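Local coordinates for protein protease LasA (PDB 3IT5) that cleaves the pentaglycine cross-links of staphylococcal peptidoglycan and degrades elastin, as a secreted zinc metalloendopeptidase of the M23A family, at residues L6-P10 / W11-Y15; V132-G136 / A137-P141. All blocks are in the same frame, centred on the assembly; numbering follows the deposited sequence.

Overall arrangement
Both contacts are local turns of a continuous chain, and both are mostly buried with polar loop residues at their margins. Contact 1 lies in the N-terminal loop that leads into strand 16-19, contact 2 in the connection from strand 130-131 to strand 138-139, at the edge of the smaller antiparallel sheet. Their centres are about 13 Å apart, yet they meet directly: M7 O probably accepts a hydrogen bond from G140 N at 2.7 Å, and L9 and M7 pack on F139. Contact 1 rests on an indole face and two weak hydrogen bonds, one from the backbone N and one from the indole NE1 of W11; contact 2 combines a compact beta turn with an apolar leucine-phenylalanine pair and a bridging water.

Contact 1 (L6-P10 / W11-Y15)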
ATOM      1  N   LEU A   6     -12.874  -5.352  -4.325  1.00  8.19           N
ATOM      2  CA  LEU A   6     -12.432  -5.765  -2.990  1.00  8.08           C
ATOM      3  C   LEU A   6     -11.579  -4.716  -2.286  1.00  7.79           C
ATOM      4  O   LEU A   6     -11.653  -4.570  -1.062  1.00  7.88           O
ATOM      5  CB  LEU A   6     -11.672  -7.099  -3.056  1.00  8.08           C
ATOM      6  CG  LEU A   6     -11.165  -7.724  -1.746  1.00  8.55           C
ATOM      7  CD1 LEU A   6     -12.293  -7.949  -0.730  1.00  8.67           C
ATOM      8  CD2 LEU A   6     -10.435  -9.021  -2.025  1.00  8.35           C
ATOM      9  N   MET A   7     -10.782  -3.985  -3.062  1.00  7.47           N
ATOM     10  CA  MET A   7      -9.763  -3.106  -2.497  1.00  7.16           C
ATOM     11  C   MET A   7      -9.795  -1.663  -2.982  1.00  7.05           C
ATOM     12  O   MET A   7     -10.081  -1.387  -4.149  1.00  7.23           O
ATOM     13  CB  MET A   7      -8.372  -3.697  -2.731  1.00  7.34           C
ATOM     14  CG  MET A   7      -8.018  -4.787  -1.748  1.00  7.04           C
ATOM     15  SD  MET A   7      -6.443  -5.552  -2.118  1.00  7.72           S
ATOM     16  CE  MET A   7      -6.987  -6.899  -3.153  1.00  9.15           C
ATOM     17  N   GLN A   8      -9.505  -0.757  -2.051  1.00  6.77           N
ATOM     18  CA  GLN A   8      -9.210   0.641  -2.338  1.00  6.34           C
ATOM     19  C   GLN A   8      -7.729   0.881  -2.025  1.00  6.30           C
ATOM     20  O   GLN A   8      -7.047  -0.013  -1.516  1.00  6.71           O
ATOM     21  CB  GLN A   8     -10.089   1.566  -1.479  1.00  6.14           C
ATOM     22  CG  GLN A   8      -9.878   1.404   0.034  1.00  5.92           C
ATOM     23  CD  GLN A   8     -10.188   2.658   0.829  1.00  4.78           C
ATOM     24  OE1 GLN A   8      -9.287   3.268   1.409  1.00  5.00           O
ATOM     25  NE2 GLN A   8     -11.449   3.048   0.868  1.00  4.09           N
ATOM     26  N   LEU A   9      -7.237   2.084  -2.315  1.00  5.88           N
ATOM     27  CA  LEU A   9      -5.867   2.473  -1.966  1.00  5.48           C
ATOM     28  C   LEU A   9      -5.719   2.652  -0.446  1.00  5.24           C
ATOM     29  O   LEU A   9      -6.669   3.081   0.219  1.00  5.00           O
ATOM     30  CB  LEU A   9      -5.475   3.759  -2.707  1.00  5.16           C
ATOM     31  CG  LEU A   9      -5.485   3.693  -4.239  1.00  5.31           C
ATOM     32  CD1 LEU A   9      -5.625   5.094  -4.853  1.00  5.02           C
ATOM     33  CD2 LEU A   9      -4.243   2.970  -4.780  1.00  4.24           C
ATOM     34  N   PRO A  10      -4.527   2.326   0.108  1.00  5.13           N
ATOM     35  CA  PRO A  10      -4.318   2.313   1.566  1.00  5.05           C
ATOM     36  C   PRO A  10      -4.111   3.687   2.226  1.00  5.18           C
ATOM     37  O   PRO A  10      -3.251   3.835   3.105  1.00  4.92           O
ATOM     38  CB  PRO A  10      -3.075   1.426   1.726  1.00  4.87           C
ATOM     39  CG  PRO A  10      -2.305   1.654   0.478  1.00  4.56           C
ATOM     40  CD  PRO A  10      -3.328   1.861  -0.616  1.00  4.95           C
ATOM     41  N   TRP A  11      -4.881   4.682   1.789  1.00  5.36           N
ATOM     42  CA  TRP A  11      -5.002   5.947   2.514  1.00  5.68           C
ATOM     43  C   TRP A  11      -6.450   6.425   2.511  1.00  6.05           C
ATOM     44  O   TRP A  11      -7.283   5.873   1.792  1.00  5.94           O
ATOM     45  CB  TRP A  11      -4.056   7.021   1.971  1.00  5.74           C
ATOM     46  CG  TRP A  11      -4.139   7.291   0.494  1.00  5.61           C
ATOM     47  CD1 TRP A  11      -4.981   8.164  -0.139  1.00  6.38           C
ATOM     48  CD2 TRP A  11      -3.317   6.714  -0.530  1.00  5.25           C
ATOM     49  NE1 TRP A  11      -4.741   8.157  -1.496  1.00  5.58           N
ATOM     50  CE2 TRP A  11      -3.725   7.275  -1.762  1.00  5.23           C
ATOM     51  CE3 TRP A  11      -2.276   5.772  -0.526  1.00  5.43           C
ATOM     52  CZ2 TRP A  11      -3.127   6.930  -2.977  1.00  4.50           C
ATOM     53  CZ3 TRP A  11      -1.687   5.423  -1.740  1.00  4.92           C
ATOM     54  CH2 TRP A  11      -2.114   6.003  -2.947  1.00  5.62           C
ATOM     55  N   ARG A  12      -6.742   7.433   3.328  1.00  6.41           N
ATOM     56  CA  ARG A  12      -8.105   7.932   3.491  1.00  7.15           C
ATOM     57  C   ARG A  12      -8.777   8.288   2.168  1.00  7.10           C
ATOM     58  O   ARG A  12      -8.173   8.908   1.293  1.00  6.88           O
ATOM     59  CB  ARG A  12      -8.129   9.155   4.400  1.00  7.25           C
ATOM     60  CG  ARG A  12      -7.919   8.876   5.878  1.00  8.99           C
ATOM     61  CD  ARG A  12      -7.559  10.175   6.574  1.00 11.23           C
ATOM     62  NE  ARG A  12      -7.796  10.124   8.015  1.00 14.06           N
ATOM     63  CZ  ARG A  12      -7.731  11.179   8.825  1.00 14.96           C
ATOM     64  NH1 ARG A  12      -7.441  12.383   8.340  1.00 14.87           N
ATOM     65  NH2 ARG A  12      -7.964  11.028  10.123  1.00 15.63           N
ATOM     66  N   GLN A  13     -10.038   7.886   2.044  1.00  7.28           N
ATOM     67  CA  GLN A  13     -10.866   8.246   0.902  1.00  7.35           C
ATOM     68  C   GLN A  13     -10.968   9.770   0.786  1.00  7.33           C
ATOM     69  O   GLN A  13     -11.107  10.468   1.795  1.00  7.32           O
ATOM     70  CB  GLN A  13     -12.251   7.637   1.081  1.00  7.53           C
ATOM     71  CG  GLN A  13     -12.950   7.304  -0.211  1.00  8.56           C
ATOM     72  CD  GLN A  13     -14.346   6.781   0.013  1.00  9.44           C
ATOM     73  OE1 GLN A  13     -14.552   5.577   0.176  1.00  9.62           O
ATOM     74  NE2 GLN A  13     -15.318   7.686   0.049  1.00 10.19           N
ATOM     75  N   GLY A  14     -10.887  10.282  -0.440  1.00  7.33           N
ATOM     76  CA  GLY A  14     -10.983  11.725  -0.686  1.00  7.18           C
ATOM     77  C   GLY A  14      -9.642  12.442  -0.690  1.00  7.17           C
ATOM     78  O   GLY A  14      -9.572  13.650  -0.952  1.00  6.97           O
ATOM     79  N   TYR A  15      -8.579  11.695  -0.407  1.00  7.05           N
ATOM     80  CA  TYR A  15      -7.232  12.253  -0.326  1.00  7.07           C
ATOM     81  C   TYR A  15      -6.290  11.584  -1.339  1.00  6.66           C
ATOM     82  O   TYR A  15      -6.616  10.542  -1.906  1.00  6.46           O
ATOM     83  CB  TYR A  15      -6.704  12.170   1.117  1.00  7.33           C
ATOM     84  CG  TYR A  15      -7.585  12.907   2.114  1.00  7.99           C
ATOM     85  CD1 TYR A  15      -7.318  14.233   2.474  1.00  8.24           C
ATOM     86  CD2 TYR A  15      -8.702  12.285   2.678  1.00  8.46           C
ATOM     87  CE1 TYR A  15      -8.142  14.913   3.385  1.00  8.86           C
ATOM     88  CE2 TYR A  15      -9.525  12.950   3.582  1.00  8.50           C
ATOM     89  CZ  TYR A  15      -9.241  14.259   3.933  1.00  9.14           C
ATOM     90  OH  TYR A  15     -10.069  14.902   4.826  1.00  9.82           O
TER
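The first torsion of W11 (chi1 54°) lodges CG between the backbone N and the carbonyl carbon, folding the indole back over the chain that precedes it, while L9, with CG opposite its own carbonyl carbon, extends alongside the ring in the same direction. L9 CB consequently sits over one face of the W11 six-membered ring, 3.9 Å from its centroid and only 9° off the ring normal, a CH-pi contact. Farther out, L9 CD1 reaches W11 CZ2 at 3.6 Å. P10 approaches the same indole obliquely, its CD lying 4.1 Å from W11 CE3. The bend at P10 also returns W11 N to L9 O, a weak hydrogen bond of 2.9 Å with an N-H...O angle of 134°.

At the pyrrole edge of the indole, W11 NE1 meets Y15 O in the plane of the ring, again through a weak bond (3.1 Å). R12 to Y15 form a type II beta turn, which brings the chain back so that Y15 O can reach the indole N-H; in it Y15 N donates to R12 O and G14 takes the positive phi. Around this unit, W17 stacks on W11, and D96 accepts a hydrogen bond from Q13 N.

Through P10, which touches L121 and F123 of strand 121-127, the loop before strand 16-19 packs on the main M23 sheet, with the P10 side chain about 11 Å from the zinc ion. The contact is chiefly apolar, and both hydrogen bonds of W11 are weak and bent, so they probably add little to the hold.

Contact 2 (V132-G136 / A137-P141); sequences VSLQG and ASFGP
L134 and F139 cross at about a right angle, brought together by a type II beta turn from L134 to A137 that feeds strand 138-139, an outermost strand of the four-stranded antiparallel sheet. The leucine does not lie over the aromatic face: its CD2 comes to the ring edge, near the ring plane, and is 3.7 Å from F139 CZ. Each side chain has CG opposite the carbonyl carbon (chi1 -77° in L134 and -65° in F139), and although neither CB is aimed at the other segment, both ends swing inward to meet.

The turn itself is closed by A137 N, which donates to L134 O at 3.1 Å, nearly straight at 163°, although the position of that oxygen is less certain. G136 supplies the positive phi of the turn. S133 OG accepts from Q135 N (3.0 Å), an ST turn that immediately precedes and overlaps the beta turn. The Q135 side chain leaves the turn, and its amide is hydrogen-bonded to V146 N and N145 OD1.

L134 and A137 both pack on L125 of strand 121-127 and on I144 of strand 142-145, so the bend joins the main M23 sheet to the smaller one. The L134 side chain is about 7 Å from that of H23, a zinc ligand, and about 9 Å from the metal. On the polar flank, a water donates to G136 O at 2.7 Å and is also hydrogen-bonded to S138 OG, linking the turn to the strand.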
ATOM      1  N   VAL A 132       2.203 -11.887  -3.511  1.00  7.45           N
ATOM      2  CA  VAL A 132       1.807 -12.156  -4.898  1.00  7.47           C
ATOM      3  C   VAL A 132       1.995 -10.908  -5.772  1.00  7.49           C
ATOM      4  O   VAL A 132       2.121  -9.797  -5.260  1.00  7.34           O
ATOM      5  CB  VAL A 132       0.332 -12.655  -5.001  1.00  7.70           C
ATOM      6  CG1 VAL A 132       0.153 -14.012  -4.315  1.00  7.33           C
ATOM      7  CG2 VAL A 132      -0.634 -11.628  -4.417  1.00  7.51           C
ATOM      8  N   SER A 133       2.002 -11.098  -7.090  1.00  7.43           N
ATOM      9  CA  SER A 133       2.205 -10.002  -8.035  1.00  7.52           C
ATOM     10  C   SER A 133       1.049  -9.006  -8.048  1.00  7.55           C
ATOM     11  O   SER A 133      -0.118  -9.396  -8.066  1.00  7.33           O
ATOM     12  CB  SER A 133       2.423 -10.547  -9.450  1.00  7.70           C
ATOM     13  OG  SER A 133       2.462  -9.492 -10.399  1.00  7.54           O
ATOM     14  N   LEU A 134       1.394  -7.720  -8.055  1.00  7.66           N
ATOM     15  CA  LEU A 134       0.421  -6.643  -8.221  1.00  7.95           C
ATOM     16  C   LEU A 134      -0.126  -6.526  -9.650  1.00  8.22           C
ATOM     17  O   LEU A 134      -1.066  -5.765  -9.889  1.00  8.24           O
ATOM     18  CB  LEU A 134       1.020  -5.300  -7.779  1.00  7.77           C
ATOM     19  CG  LEU A 134       1.114  -5.020  -6.274  1.00  7.60           C
ATOM     20  CD1 LEU A 134       2.011  -3.825  -6.014  1.00  7.12           C
ATOM     21  CD2 LEU A 134      -0.269  -4.807  -5.648  1.00  7.12           C
ATOM     22  N   GLN A 135       0.446  -7.278 -10.592  1.00  8.29           N
ATOM     23  CA  GLN A 135       0.001  -7.228 -11.989  1.00  8.50           C
ATOM     24  C   GLN A 135      -1.507  -7.444 -12.124  1.00  8.49           C
ATOM     25  O   GLN A 135      -2.047  -8.451 -11.652  1.00  8.35           O
ATOM     26  CB  GLN A 135       0.784  -8.224 -12.863  1.00  8.60           C
ATOM     27  CG  GLN A 135       0.437  -8.185 -14.366  1.00  9.24           C
ATOM     28  CD  GLN A 135       0.768  -6.857 -15.042  1.00  9.74           C
ATOM     29  OE1 GLN A 135       1.365  -5.964 -14.440  1.00 10.42           O
ATOM     30  NE2 GLN A 135       0.376  -6.727 -16.303  1.00  9.74           N
ATOM     31  N   GLY A 136      -2.177  -6.474 -12.742  1.00  8.24           N
ATOM     32  CA  GLY A 136      -3.613  -6.557 -13.003  1.00  8.41           C
ATOM     33  C   GLY A 136      -4.555  -6.307 -11.834  1.00  8.29           C
ATOM     34  O   GLY A 136      -5.770  -6.292 -12.022  1.00  8.41           O
ATOM     35  N   ALA A 137      -4.009  -6.110 -10.633  1.00  8.39           N
ATOM     36  CA  ALA A 137      -4.824  -5.879  -9.435  1.00  8.48           C
ATOM     37  C   ALA A 137      -5.517  -4.512  -9.445  1.00  8.50           C
ATOM     38  O   ALA A 137      -4.930  -3.514  -9.871  1.00  8.46           O
ATOM     39  CB  ALA A 137      -3.983  -6.039  -8.179  1.00  8.38           C
ATOM     40  N   SER A 138      -6.767  -4.477  -8.983  1.00  8.56           N
ATOM     41  CA  SER A 138      -7.512  -3.219  -8.863  1.00  8.49           C
ATOM     42  C   SER A 138      -7.498  -2.647  -7.443  1.00  8.28           C
ATOM     43  O   SER A 138      -7.663  -3.373  -6.461  1.00  8.05           O
ATOM     44  CB  SER A 138      -8.960  -3.371  -9.337  1.00  8.34           C
ATOM     45  OG  SER A 138      -9.040  -3.471 -10.749  1.00  9.77           O
ATOM     46  N   PHE A 139      -7.286  -1.339  -7.362  1.00  7.93           N
ATOM     47  CA  PHE A 139      -7.409  -0.583  -6.128  1.00  8.04           C
ATOM     48  C   PHE A 139      -8.296   0.595  -6.470  1.00  8.34           C
ATOM     49  O   PHE A 139      -7.852   1.546  -7.121  1.00  8.32           O
ATOM     50  CB  PHE A 139      -6.036  -0.119  -5.642  1.00  7.86           C
ATOM     51  CG  PHE A 139      -5.127  -1.247  -5.248  1.00  7.46           C
ATOM     52  CD1 PHE A 139      -4.194  -1.750  -6.149  1.00  6.99           C
ATOM     53  CD2 PHE A 139      -5.218  -1.821  -3.983  1.00  7.17           C
ATOM     54  CE1 PHE A 139      -3.355  -2.803  -5.795  1.00  6.53           C
ATOM     55  CE2 PHE A 139      -4.387  -2.876  -3.616  1.00  6.83           C
ATOM     56  CZ  PHE A 139      -3.450  -3.368  -4.528  1.00  6.91           C
ATOM     57  N   GLY A 140      -9.561   0.505  -6.067  1.00  8.25           N
ATOM     58  CA  GLY A 140     -10.595   1.403  -6.579  1.00  8.43           C
ATOM     59  C   GLY A 140     -10.762   1.157  -8.071  1.00  8.54           C
ATOM     60  O   GLY A 140     -10.754   0.001  -8.507  1.00  8.24           O
ATOM     61  N   PRO A 141     -10.890   2.238  -8.867  1.00  8.58           N
ATOM     62  CA  PRO A 141     -11.010   2.104 -10.320  1.00  8.60           C
ATOM     63  C   PRO A 141      -9.688   1.731 -11.004  1.00  8.64           C
ATOM     64  O   PRO A 141      -9.701   1.284 -12.155  1.00  8.57           O
ATOM     65  CB  PRO A 141     -11.460   3.503 -10.760  1.00  8.70           C
ATOM     66  CG  PRO A 141     -10.875   4.419  -9.728  1.00  8.66           C
ATOM     67  CD  PRO A 141     -10.951   3.648  -8.434  1.00  8.57           C
TER
HETATM   68  O   HOH W   1      -8.372  -5.744 -11.448  1.00  2.00           O